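Local coordinates for autophagy protein 5 (Saccharomyces cerevisiae, PDB 2DYO) that takes part in autophagic vesicle formation, cytoplasm-to-vacuole transport, mitophagy and nucleophagy, and is covalently conjugated to the ATG12 protein, at residues A[20-24]-A[25-29]; A[87-90]-A[91-94]; A[163-166]-A[167-170]; A[57-60]-A[61-65]; A[258-261]-A[262-266]. All blocks are in the same frame, centred on the assembly; numbering follows the deposited sequence.

How the contacts relate
The five contacts are all local turns or helix ends, spread over three parts of the chain. Contacts 1, 2 and 4 belong to the UblA domain, contact 3 to the helical bundle region and contact 5 to UblB. Contacts 1 and 4 touch, their centres about 9 Å apart: Phe26 O lies 2.7 Å from Ser64 N and Met28 N 2.8 Å from Phe62 O, both probable hydrogen bonds, while Ser64 OG bonds to Ser25 O. Contact 2 lies near the middle of the chain, its centre about 20 Å from that of contact 5. Contact 3 packs on helix 142-159, which carries Lys152, the residue linked to ATG12 in the conjugate and unmodified here.

Contact 1 of 5, residues A[20-24]-A[25-29]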
loop_
_atom_site.group_PDB
_atom_site.type_symbol
_atom_site.label_atom_id
_atom_site.label_comp_id
_atom_site.label_asym_id
_atom_site.label_seq_id
_atom_site.Cartn_x
_atom_site.Cartn_y
_atom_site.Cartn_z
ATOM N N VAL A 20 -13.515 -9.107 -1.907
ATOM C CA VAL A 20 -14.270 -8.127 -1.142
ATOM C C VAL A 20 -15.677 -8.632 -0.843
ATOM O O VAL A 20 -16.385 -9.100 -1.737
ATOM C CB VAL A 20 -14.381 -6.783 -1.902
ATOM C CG1 VAL A 20 -15.211 -5.794 -1.087
ATOM C CG2 VAL A 20 -12.991 -6.214 -2.163
ATOM N N SER A 21 -16.076 -8.537 0.418
ATOM C CA SER A 21 -17.409 -8.958 0.819
ATOM C C SER A 21 -18.130 -7.757 1.411
ATOM O O SER A 21 -17.562 -7.007 2.205
ATOM C CB SER A 21 -17.330 -10.076 1.856
ATOM O OG SER A 21 -16.678 -9.621 3.026
ATOM N N ILE A 22 -19.383 -7.578 1.015
ATOM C CA ILE A 22 -20.198 -6.467 1.494
ATOM C C ILE A 22 -21.112 -6.968 2.602
ATOM O O ILE A 22 -21.989 -7.794 2.349
ATOM C CB ILE A 22 -21.081 -5.903 0.358
ATOM C CG1 ILE A 22 -20.224 -5.616 -0.880
ATOM C CG2 ILE A 22 -21.804 -4.649 0.830
ATOM C CD1 ILE A 22 -19.072 -4.658 -0.634
ATOM N N ASP A 23 -20.915 -6.478 3.826
ATOM C CA ASP A 23 -21.756 -6.910 4.939
ATOM C C ASP A 23 -23.231 -6.714 4.616
ATOM O O ASP A 23 -23.612 -5.728 3.993
ATOM C CB ASP A 23 -21.417 -6.147 6.221
ATOM C CG ASP A 23 -20.225 -6.733 6.952
ATOM O OD1 ASP A 23 -20.001 -6.347 8.118
ATOM O OD2 ASP A 23 -19.508 -7.575 6.366
ATOM N N PRO A 24 -24.080 -7.660 5.043
ATOM C CA PRO A 24 -25.522 -7.579 4.789
ATOM C C PRO A 24 -26.161 -6.291 5.307
ATOM O O PRO A 24 -27.230 -5.891 4.845
ATOM C CB PRO A 24 -26.066 -8.834 5.475
ATOM C CG PRO A 24 -25.076 -9.084 6.573
ATOM C CD PRO A 24 -23.760 -8.826 5.882
ATOM N N SER A 25 -25.497 -5.639 6.256
ATOM C CA SER A 25 -26.001 -4.394 6.822
ATOM C C SER A 25 -26.254 -3.348 5.734
ATOM O O SER A 25 -27.084 -2.457 5.907
ATOM C CB SER A 25 -25.010 -3.845 7.852
ATOM O OG SER A 25 -23.739 -3.617 7.266
ATOM N N PHE A 26 -25.539 -3.468 4.617
ATOM C CA PHE A 26 -25.670 -2.540 3.488
ATOM C C PHE A 26 -26.765 -2.956 2.510
ATOM O O PHE A 26 -27.284 -2.131 1.757
ATOM C CB PHE A 26 -24.367 -2.471 2.673
ATOM C CG PHE A 26 -23.227 -1.785 3.369
ATOM C CD1 PHE A 26 -22.550 -2.404 4.413
ATOM C CD2 PHE A 26 -22.809 -0.525 2.952
ATOM C CE1 PHE A 26 -21.469 -1.778 5.029
ATOM C CE2 PHE A 26 -21.732 0.109 3.561
ATOM C CZ PHE A 26 -21.061 -0.518 4.600
ATOM N N LEU A 27 -27.109 -4.239 2.525
ATOM C CA LEU A 27 -28.077 -4.777 1.581
ATOM C C LEU A 27 -29.494 -5.069 2.059
ATOM O O LEU A 27 -29.764 -5.227 3.252
ATOM C CB LEU A 27 -27.477 -6.032 0.945
ATOM C CG LEU A 27 -26.045 -5.811 0.436
ATOM C CD1 LEU A 27 -25.395 -7.138 0.081
ATOM C CD2 LEU A 27 -26.066 -4.879 -0.768
ATOM N N MET A 28 -30.399 -5.136 1.088
ATOM C CA MET A 28 -31.803 -5.420 1.339
ATOM C C MET A 28 -31.979 -6.918 1.537
ATOM O O MET A 28 -31.559 -7.723 0.705
ATOM C CB MET A 28 -32.656 -4.934 0.164
ATOM C CG MET A 28 -33.274 -3.551 0.378
ATOM S SD MET A 28 -33.917 -2.736 -1.120
ATOM C CE MET A 28 -33.570 -3.977 -2.415
ATOM N N LYS A 29 -32.600 -7.286 2.652
ATOM C CA LYS A 29 -32.830 -8.690 2.973
ATOM C C LYS A 29 -33.442 -9.424 1.784
ATOM O O LYS A 29 -34.530 -9.085 1.322
ATOM C CB LYS A 29 -33.740 -8.803 4.193
HETATM O O HOH W 1 -21.710 -3.732 8.835
#
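Ile22, the last residue of strand 15-22, sets its CG2 methyl 3.8 Å from CB of Phe26, and the two side chains cross at about a right angle. With chi1 at -51°, CG1 sits beside the backbone N and CG2 is turned to the following 3-10 turn, where it also meets Leu27 more loosely. This apolar side is the tight one: Ile55 and Ile59 of helix 52-59 pack on Ile22, while Trp56 of that helix and Leu123 and Met125 of strand 118-126 cover Phe26. The turn itself is held by Phe26 N bonding to Asp23 O at 3.0 Å, nearly straight at 168°, and by Leu27 N bonding to Pro24 O at 2.9 Å. Asp23 O also lies near the plane of the Phe26 ring, 3.5 Å from its edge atom CD1. Pro24 suits the exposed start of the turn because its ring restricts the backbone. The opposite character appears at Asp23 and Ser25, where a water donates to Asp23 OD1 at 3.2 Å and is hydrogen-bonded to Ser25 OG at 2.6 Å. Apolar groups thus seal the inner side of the turn, while the polar groups of Asp23 and Ser25 are joined through a shared water on the other.

Contact 2 of 5, residues A[87-90]-A[91-94]; sequences NYPV and GVLF
Pro89 O is gripped by two backbone amides of helix 90-98: Leu93 N at 3.0 Å, with an N-H...O angle of 156° and the donor nearly along the C=O axis, and Val92 N, also 3.0 Å away but in a weak, bent bond. Proline suits this N-cap position, since its ring fixes phi and the residue needs only its carbonyl to start the helix. Phe94 N continues the pattern with a bond to Val90 O at 2.9 Å. Beside the cap, the Pro89 ring and Val92 lie side by side and point the same way, with CG2 of Val92 3.9 Å from CD of the ring. Leu93 reaches back toward Tyr88, the residue just before the N-cap proline: chi1 of -71° puts its CG beside the backbone N, and CD2 comes to 3.9 Å from CB of Tyr88. With an alanine at Leu93 both methyls go, and a gap is likely to open beside Tyr88 CB and the Pro89 carbonyl in this buried turn. The Tyr88 ring itself leads away and makes a cation-pi contact with Arg211. Around this helix start, Tyr281 of strand 280-286 touches Tyr88, Pro89 and Val92, while Leu16 of strand 15-22 packs on Val90 and Phe94, so UblA and UblB strands both border it.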
loop_
_atom_site.group_PDB
_atom_site.type_symbol
_atom_site.label_atom_id
_atom_site.label_comp_id
_atom_site.label_asym_id
_atom_site.label_seq_id
_atom_site.Cartn_x
_atom_site.Cartn_y
_atom_site.Cartn_z
ATOM N N ASN A 87 -5.820 4.073 4.297
ATOM C CA ASN A 87 -4.756 5.013 3.952
ATOM C C ASN A 87 -3.311 4.507 3.918
ATOM O O ASN A 87 -2.374 5.269 4.147
ATOM C CB ASN A 87 -4.850 6.271 4.838
ATOM C CG ASN A 87 -4.847 5.957 6.322
ATOM O OD1 ASN A 87 -3.929 6.345 7.051
ATOM N ND2 ASN A 87 -5.877 5.265 6.781
ATOM N N TYR A 88 -3.134 3.220 3.647
ATOM C CA TYR A 88 -1.798 2.643 3.507
ATOM C C TYR A 88 -1.850 1.891 2.197
ATOM O O TYR A 88 -2.901 1.373 1.832
ATOM C CB TYR A 88 -1.479 1.653 4.634
ATOM C CG TYR A 88 -1.222 2.323 5.954
ATOM C CD1 TYR A 88 -2.271 2.624 6.818
ATOM C CD2 TYR A 88 0.067 2.705 6.321
ATOM C CE1 TYR A 88 -2.044 3.293 8.021
ATOM C CE2 TYR A 88 0.308 3.376 7.517
ATOM C CZ TYR A 88 -0.756 3.666 8.362
ATOM O OH TYR A 88 -0.523 4.329 9.542
ATOM N N PRO A 89 -0.728 1.822 1.463
ATOM C CA PRO A 89 -0.782 1.085 0.197
ATOM C C PRO A 89 -1.273 -0.331 0.463
ATOM O O PRO A 89 -0.968 -0.912 1.500
ATOM C CB PRO A 89 0.671 1.099 -0.282
ATOM C CG PRO A 89 1.205 2.388 0.288
ATOM C CD PRO A 89 0.609 2.404 1.686
ATOM N N VAL A 90 -2.021 -0.884 -0.483
ATOM C CA VAL A 90 -2.545 -2.241 -0.363
ATOM C C VAL A 90 -1.435 -3.257 -0.080
ATOM O O VAL A 90 -1.615 -4.171 0.727
ATOM C CB VAL A 90 -3.296 -2.643 -1.666
ATOM C CG1 VAL A 90 -3.718 -4.113 -1.619
ATOM C CG2 VAL A 90 -4.520 -1.753 -1.833
ATOM N N GLY A 91 -0.292 -3.097 -0.741
ATOM C CA GLY A 91 0.809 -4.025 -0.533
ATOM C C GLY A 91 1.358 -3.971 0.881
ATOM O O GLY A 91 1.806 -4.984 1.425
ATOM N N VAL A 92 1.350 -2.779 1.469
ATOM C CA VAL A 92 1.826 -2.581 2.835
ATOM C C VAL A 92 0.846 -3.227 3.816
ATOM O O VAL A 92 1.248 -3.815 4.826
ATOM C CB VAL A 92 1.985 -1.068 3.147
ATOM C CG1 VAL A 92 2.308 -0.857 4.630
ATOM C CG2 VAL A 92 3.128 -0.489 2.294
ATOM N N LEU A 93 -0.445 -3.112 3.522
ATOM C CA LEU A 93 -1.456 -3.731 4.375
ATOM C C LEU A 93 -1.266 -5.243 4.280
ATOM O O LEU A 93 -1.321 -5.958 5.288
ATOM C CB LEU A 93 -2.865 -3.357 3.900
ATOM C CG LEU A 93 -3.339 -1.914 4.123
ATOM C CD1 LEU A 93 -4.706 -1.715 3.475
ATOM C CD2 LEU A 93 -3.417 -1.618 5.611
ATOM N N PHE A 94 -1.023 -5.721 3.060
ATOM C CA PHE A 94 -0.833 -7.149 2.825
ATOM C C PHE A 94 0.369 -7.687 3.598
ATOM O O PHE A 94 0.274 -8.720 4.260
ATOM C CB PHE A 94 -0.627 -7.426 1.332
ATOM C CG PHE A 94 -0.493 -8.891 1.003
ATOM C CD1 PHE A 94 -1.615 -9.704 0.916
ATOM C CD2 PHE A 94 0.760 -9.455 0.795
ATOM C CE1 PHE A 94 -1.492 -11.068 0.624
ATOM C CE2 PHE A 94 0.896 -10.815 0.505
ATOM C CZ PHE A 94 -0.234 -11.620 0.416
#

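Contact 3 of 5, residues A[163-166]-A[167-170]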
loop_
_atom_site.group_PDB
_atom_site.type_symbol
_atom_site.label_atom_id
_atom_site.label_comp_id
_atom_site.label_asym_id
_atom_site.label_seq_id
_atom_site.Cartn_x
_atom_site.Cartn_y
_atom_site.Cartn_z
ATOM N N LYS A 163 9.489 22.831 -1.720
ATOM C CA LYS A 163 9.485 23.652 -2.924
ATOM C C LYS A 163 9.270 22.897 -4.234
ATOM O O LYS A 163 8.491 23.333 -5.085
ATOM C CB LYS A 163 10.783 24.459 -3.005
ATOM C CG LYS A 163 10.823 25.412 -4.185
ATOM C CD LYS A 163 11.893 26.474 -4.014
ATOM C CE LYS A 163 11.803 27.513 -5.123
ATOM N NZ LYS A 163 12.782 28.617 -4.933
ATOM N N ALA A 164 9.957 21.772 -4.401
ATOM C CA ALA A 164 9.839 20.985 -5.622
ATOM C C ALA A 164 8.410 20.571 -5.964
ATOM O O ALA A 164 7.995 20.658 -7.123
ATOM C CB ALA A 164 10.722 19.748 -5.528
ATOM N N ILE A 165 7.655 20.120 -4.969
ATOM C CA ILE A 165 6.289 19.677 -5.224
ATOM C C ILE A 165 5.306 20.837 -5.370
ATOM O O ILE A 165 4.338 20.744 -6.122
ATOM C CB ILE A 165 5.793 18.702 -4.115
ATOM C CG1 ILE A 165 4.476 18.051 -4.548
ATOM C CG2 ILE A 165 5.623 19.434 -2.795
ATOM C CD1 ILE A 165 3.916 17.063 -3.530
ATOM N N MET A 166 5.562 21.932 -4.664
ATOM C CA MET A 166 4.683 23.098 -4.739
ATOM C C MET A 166 4.833 23.821 -6.073
ATOM O O MET A 166 3.970 24.610 -6.463
ATOM C CB MET A 166 4.988 24.062 -3.592
ATOM C CG MET A 166 4.737 23.477 -2.215
ATOM S SD MET A 166 2.997 23.114 -1.903
ATOM C CE MET A 166 2.875 21.406 -2.365
ATOM N N SER A 167 5.926 23.540 -6.773
ATOM C CA SER A 167 6.201 24.172 -8.058
ATOM C C SER A 167 5.569 23.458 -9.243
ATOM O O SER A 167 5.624 23.952 -10.367
ATOM C CB SER A 167 7.710 24.283 -8.274
ATOM O OG SER A 167 8.285 25.132 -7.297
ATOM N N LEU A 168 4.982 22.290 -9.003
ATOM C CA LEU A 168 4.330 21.559 -10.083
ATOM C C LEU A 168 3.087 22.352 -10.477
ATOM O O LEU A 168 2.515 23.048 -9.643
ATOM C CB LEU A 168 3.900 20.169 -9.607
ATOM C CG LEU A 168 4.966 19.162 -9.172
ATOM C CD1 LEU A 168 4.275 17.880 -8.692
ATOM C CD2 LEU A 168 5.896 18.860 -10.327
ATOM N N SER A 169 2.673 22.264 -11.736
ATOM C CA SER A 169 1.466 22.967 -12.153
ATOM C C SER A 169 0.307 22.184 -11.546
ATOM O O SER A 169 0.460 21.009 -11.202
ATOM C CB SER A 169 1.332 22.986 -13.677
ATOM O OG SER A 169 1.002 21.711 -14.198
ATOM N N VAL A 170 -0.839 22.835 -11.394
ATOM C CA VAL A 170 -2.001 22.164 -10.834
ATOM C C VAL A 170 -2.281 20.887 -11.618
ATOM O O VAL A 170 -2.443 19.820 -11.028
ATOM C CB VAL A 170 -3.237 23.082 -10.864
ATOM C CG1 VAL A 170 -4.485 22.300 -10.473
ATOM C CG2 VAL A 170 -3.026 24.255 -9.912
#
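The short helix 163-166 runs out into an extended backbone at Leu168 (psi 151°), the turn that leads to helix 170-182 in the alpha-helical bundle region. This link between two helices of the bundle is closed chiefly by Ser167, which bonds twice to one acceptor. Its OG donates to Lys163 O at 2.9 Å, from above the carbonyl plane, and its N makes a weak bond to the same oxygen at 3.1 Å. With chi1 at -64°, OG lies beside its own backbone N, so hydroxyl and amide reach Lys163 O together. Serine suits this exposed helix end: it is small, and its hydroxyl supplements a backbone bond that is bent to 127°. One residue on, Leu168 N makes a weak bond to Ile165 O at 3.3 Å, though a fairly straight one. The leucine side chain folds back over that carbonyl, its CG 3.5 Å from Ile165 O, and CD1 skirts the isoleucine at 4.2 Å from its CG1. Ile165 is the buried residue here, pressed on Phe148 and Trp151 of helix 142-159, while Leu168 turns to Ile191 and Lys194 of helix 185-195. The turn therefore bridges two helices of the bundle. A serine in place of Leu168 would lose both methyls and would probably leave Ile165 CG1 and the Ile191 side without their apolar neighbour. Beyond it, Ser169 caps the next helix through a bond from Glu172 N to its OG. On the exposed side, Lys163 CG lies 4.0 Å from Ser167 OG, and the rest of the lysine chain runs on extended.

Contact 4 of 5, residues A[57-60]-A[61-65]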
loop_
_atom_site.group_PDB
_atom_site.type_symbol
_atom_site.label_atom_id
_atom_site.label_comp_id
_atom_site.label_asym_id
_atom_site.label_seq_id
_atom_site.Cartn_x
_atom_site.Cartn_y
_atom_site.Cartn_z
ATOM N N ASN A 57 -21.446 0.932 -7.493
ATOM C CA ASN A 57 -22.136 0.632 -8.743
ATOM C C ASN A 57 -22.750 -0.764 -8.780
ATOM O O ASN A 57 -23.732 -0.991 -9.480
ATOM C CB ASN A 57 -21.191 0.779 -9.935
ATOM C CG ASN A 57 -21.856 0.396 -11.250
ATOM O OD1 ASN A 57 -22.799 1.054 -11.696
ATOM N ND2 ASN A 57 -21.375 -0.675 -11.869
ATOM N N LYS A 58 -22.180 -1.700 -8.029
ATOM C CA LYS A 58 -22.695 -3.063 -8.031
ATOM C C LYS A 58 -23.818 -3.318 -7.035
ATOM O O LYS A 58 -24.691 -4.147 -7.288
ATOM C CB LYS A 58 -21.563 -4.066 -7.776
ATOM C CG LYS A 58 -22.034 -5.514 -7.812
ATOM C CD LYS A 58 -20.896 -6.505 -7.641
ATOM C CE LYS A 58 -21.398 -7.925 -7.856
ATOM N NZ LYS A 58 -20.315 -8.940 -7.802
ATOM N N ILE A 59 -23.805 -2.609 -5.913
ATOM C CA ILE A 59 -24.825 -2.810 -4.888
ATOM C C ILE A 59 -25.879 -1.704 -4.812
ATOM O O ILE A 59 -26.818 -1.792 -4.020
ATOM C CB ILE A 59 -24.176 -2.951 -3.492
ATOM C CG1 ILE A 59 -23.478 -1.644 -3.104
ATOM C CG2 ILE A 59 -23.172 -4.090 -3.500
ATOM C CD1 ILE A 59 -22.894 -1.652 -1.703
ATOM N N LYS A 60 -25.727 -0.673 -5.635
ATOM C CA LYS A 60 -26.652 0.455 -5.634
ATOM C C LYS A 60 -28.128 0.063 -5.618
ATOM O O LYS A 60 -28.886 0.517 -4.765
ATOM C CB LYS A 60 -26.373 1.353 -6.843
ATOM C CG LYS A 60 -26.380 0.617 -8.166
ATOM C CD LYS A 60 -26.031 1.537 -9.326
ATOM C CE LYS A 60 -26.005 0.762 -10.636
ATOM N NZ LYS A 60 -25.724 1.633 -11.811
ATOM N N SER A 61 -28.527 -0.789 -6.554
ATOM C CA SER A 61 -29.917 -1.219 -6.660
ATOM C C SER A 61 -30.445 -2.078 -5.513
ATOM O O SER A 61 -31.648 -2.323 -5.432
ATOM C CB SER A 61 -30.121 -1.968 -7.980
ATOM O OG SER A 61 -29.823 -1.134 -9.086
ATOM N N PHE A 62 -29.568 -2.529 -4.621
ATOM C CA PHE A 62 -30.013 -3.373 -3.514
ATOM C C PHE A 62 -29.686 -2.828 -2.132
ATOM O O PHE A 62 -29.820 -3.539 -1.137
ATOM C CB PHE A 62 -29.419 -4.778 -3.648
ATOM C CG PHE A 62 -29.682 -5.427 -4.977
ATOM C CD1 PHE A 62 -28.963 -5.044 -6.106
ATOM C CD2 PHE A 62 -30.659 -6.407 -5.107
ATOM C CE1 PHE A 62 -29.211 -5.633 -7.345
ATOM C CE2 PHE A 62 -30.917 -7.002 -6.340
ATOM C CZ PHE A 62 -30.192 -6.611 -7.463
ATOM N N LEU A 63 -29.266 -1.570 -2.064
ATOM C CA LEU A 63 -28.921 -0.966 -0.783
ATOM C C LEU A 63 -30.090 -0.984 0.190
ATOM O O LEU A 63 -31.250 -0.961 -0.216
ATOM C CB LEU A 63 -28.433 0.468 -0.985
ATOM C CG LEU A 63 -27.081 0.594 -1.692
ATOM C CD1 LEU A 63 -26.691 2.057 -1.782
ATOM C CD2 LEU A 63 -26.026 -0.192 -0.924
ATOM N N SER A 64 -29.774 -1.027 1.480
ATOM C CA SER A 64 -30.794 -1.056 2.521
ATOM C C SER A 64 -31.060 0.330 3.095
ATOM O O SER A 64 -31.661 0.458 4.160
ATOM C CB SER A 64 -30.357 -1.991 3.651
ATOM O OG SER A 64 -29.170 -1.521 4.265
ATOM N N PHE A 65 -30.621 1.367 2.389
ATOM C CA PHE A 65 -30.815 2.729 2.872
ATOM C C PHE A 65 -30.715 3.765 1.761
ATOM O O PHE A 65 -30.313 3.454 0.638
ATOM C CB PHE A 65 -29.772 3.039 3.945
ATOM C CG PHE A 65 -28.364 3.077 3.423
ATOM C CD1 PHE A 65 -27.824 4.258 2.919
ATOM C CD2 PHE A 65 -27.585 1.926 3.410
ATOM C CE1 PHE A 65 -26.529 4.291 2.409
ATOM C CE2 PHE A 65 -26.286 1.948 2.902
ATOM C CZ PHE A 65 -25.758 3.133 2.400
#
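Ile59 O lies at the edge of the Phe62 ring, near its plane but at a loose distance; the nearest atom of the phenylalanine side chain is CB, 4.0 Å from Ile59 O. Ser31, Pro32 and Ile35 of a neighbouring loop pack against this side chain. A second flat group, the Asn57 amide, receives Lys60 NZ on OD1 at 3.0 Å, the donor tilted 30° from the carbonyl plane. Lysine fits this exposed place because its chain, extended beyond CG, can lie back along the helix and deliver its charged end to the amide one turn earlier. The backbone turn after Ile59 is held by Phe62 N bonding to Ile59 O at 2.9 Å, with an angle of 154°. Leu63 N follows with a weak, long bond to Lys60 O at 3.4 Å.

The apolar meeting is Ile59 with Leu63, whose side chains cross at a slant. Leu63 brings CD2 to 3.5 Å from Ile59 CD1 and 3.7 Å from its CG1. That approach rests on chi1 of 64° at Ile59, which holds CG1 between the backbone N and the carbonyl carbon. Leu63 CG meanwhile sits 3.3 Å from Ile59 O, so the branched side chain shields a carbonyl already bonded to Phe62. Isoleucine suits the buried spot, where it also packs on Ile35. Chemically, the turn thus divides its work: on the inside the Ile59 carbonyl is both bonded by an amide and covered by leucine carbons, while on the exposed side the lysine charge meets an amide oxygen.

Contact 5 of 5, residues A[258-261]-A[262-266]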
loop_
_atom_site.group_PDB
_atom_site.type_symbol
_atom_site.label_atom_id
_atom_site.label_comp_id
_atom_site.label_asym_id
_atom_site.label_seq_id
_atom_site.Cartn_x
_atom_site.Cartn_y
_atom_site.Cartn_z
ATOM N N ILE A 258 9.048 -8.749 0.192
ATOM C CA ILE A 258 10.219 -9.621 0.128
ATOM C C ILE A 258 11.161 -9.426 1.316
ATOM O O ILE A 258 11.078 -8.427 2.029
ATOM C CB ILE A 258 11.035 -9.413 -1.177
ATOM C CG1 ILE A 258 11.667 -8.020 -1.188
ATOM C CG2 ILE A 258 10.135 -9.599 -2.396
ATOM C CD1 ILE A 258 12.716 -7.841 -2.273
ATOM N N GLU A 259 12.059 -10.387 1.512
ATOM C CA GLU A 259 13.027 -10.339 2.604
ATOM C C GLU A 259 14.199 -9.432 2.244
ATOM O O GLU A 259 14.757 -9.535 1.154
ATOM C CB GLU A 259 13.550 -11.748 2.902
ATOM C CG GLU A 259 14.455 -11.818 4.123
ATOM C CD GLU A 259 15.102 -13.184 4.292
ATOM O OE1 GLU A 259 14.393 -14.200 4.123
ATOM O OE2 GLU A 259 16.312 -13.237 4.598
ATOM N N ILE A 260 14.573 -8.546 3.163
ATOM C CA ILE A 260 15.676 -7.630 2.930
ATOM C C ILE A 260 16.837 -7.937 3.884
ATOM O O ILE A 260 16.650 -8.034 5.099
ATOM C CB ILE A 260 15.227 -6.158 3.125
ATOM C CG1 ILE A 260 14.027 -5.846 2.215
ATOM C CG2 ILE A 260 16.371 -5.220 2.801
ATOM C CD1 ILE A 260 14.313 -5.956 0.727
ATOM N N PRO A 261 18.052 -8.112 3.336
ATOM C CA PRO A 261 19.253 -8.411 4.130
ATOM C C PRO A 261 19.652 -7.216 4.999
ATOM O O PRO A 261 19.447 -6.070 4.605
ATOM C CB PRO A 261 20.318 -8.695 3.067
ATOM C CG PRO A 261 19.537 -9.070 1.845
ATOM C CD PRO A 261 18.361 -8.130 1.896
ATOM N N TRP A 262 20.238 -7.475 6.166
ATOM C CA TRP A 262 20.655 -6.386 7.046
ATOM C C TRP A 262 21.750 -5.504 6.451
ATOM O O TRP A 262 21.868 -4.335 6.818
ATOM C CB TRP A 262 21.140 -6.922 8.397
ATOM C CG TRP A 262 20.038 -7.381 9.296
ATOM C CD1 TRP A 262 19.616 -8.665 9.485
ATOM C CD2 TRP A 262 19.198 -6.556 10.114
ATOM N NE1 TRP A 262 18.563 -8.692 10.373
ATOM C CE2 TRP A 262 18.287 -7.412 10.773
ATOM C CE3 TRP A 262 19.126 -5.176 10.355
ATOM C CZ2 TRP A 262 17.311 -6.933 11.660
ATOM C CZ3 TRP A 262 18.158 -4.698 11.237
ATOM C CH2 TRP A 262 17.263 -5.578 11.879
ATOM N N HIS A 263 22.559 -6.048 5.544
ATOM C CA HIS A 263 23.629 -5.246 4.954
ATOM C C HIS A 263 23.134 -4.329 3.837
ATOM O O HIS A 263 23.905 -3.554 3.274
ATOM C CB HIS A 263 24.766 -6.134 4.428
ATOM C CG HIS A 263 24.338 -7.143 3.406
ATOM N ND1 HIS A 263 23.856 -8.387 3.745
ATOM C CD2 HIS A 263 24.354 -7.100 2.051
ATOM C CE1 HIS A 263 23.598 -9.073 2.644
ATOM N NE2 HIS A 263 23.890 -8.315 1.603
ATOM N N MET A 264 21.850 -4.417 3.514
ATOM C CA MET A 264 21.291 -3.566 2.466
ATOM C C MET A 264 21.423 -2.090 2.828
ATOM O O MET A 264 21.152 -1.694 3.963
ATOM C CB MET A 264 19.817 -3.914 2.236
ATOM C CG MET A 264 19.046 -2.866 1.458
ATOM S SD MET A 264 18.291 -3.515 -0.036
ATOM C CE MET A 264 19.405 -2.850 -1.260
ATOM N N LEU A 265 21.846 -1.283 1.859
ATOM C CA LEU A 265 22.007 0.160 2.050
ATOM C C LEU A 265 20.639 0.837 2.073
ATOM O O LEU A 265 19.813 0.616 1.184
ATOM C CB LEU A 265 22.842 0.755 0.914
ATOM C CG LEU A 265 24.317 0.355 0.855
ATOM C CD1 LEU A 265 24.934 0.816 -0.469
ATOM C CD2 LEU A 265 25.053 0.971 2.036
ATOM N N LEU A 266 20.407 1.670 3.081
ATOM C CA LEU A 266 19.131 2.363 3.224
ATOM C C LEU A 266 18.786 3.256 2.031
ATOM O O LEU A 266 17.636 3.296 1.600
ATOM C CB LEU A 266 19.117 3.188 4.519
ATOM C CG LEU A 266 17.771 3.807 4.905
ATOM C CD1 LEU A 266 16.731 2.704 5.082
ATOM C CD2 LEU A 266 17.928 4.606 6.198
#
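Pro261 and Met264 enclose a type I beta turn that follows strand 258-260 in the ubiquitin-like UblB domain. Its closing bond runs from Met264 N to Pro261 O at 3.1 Å, with an N-H...O angle of 159°. Proline fits the opening corner, where its ring restricts phi and offers apolar CB and CG. The His263 ring comes up obliquely to Pro261, its CE1 only 3.3 Å from Pro261 CB, a close approach produced by chi1 of 58°, which holds CG between the backbone N and the carbonyl carbon. On the buried side, Met264 CB lies 3.7 Å from Ile260 CG2, and the methionine chain, bent beyond CG, brings SD to 3.8 Å from the same methyl. The flexible thioether thus follows the shape of the branched isoleucine.

Farther out, Leu269 of helix 266-273 packs on both Ile260 and Met264, and Leu273 on Ile260. Trp262 and Met264 pair through their backbones with Lys233 and Leu232, which positions the turn against the loop that leads to helix 236-239. The other protein chain of the assembly also covers this turn, with apolar side chains of that chain meeting Pro261, His263 and Met264, and Glu259 O accepts a hydrogen bond from a basic side chain of it.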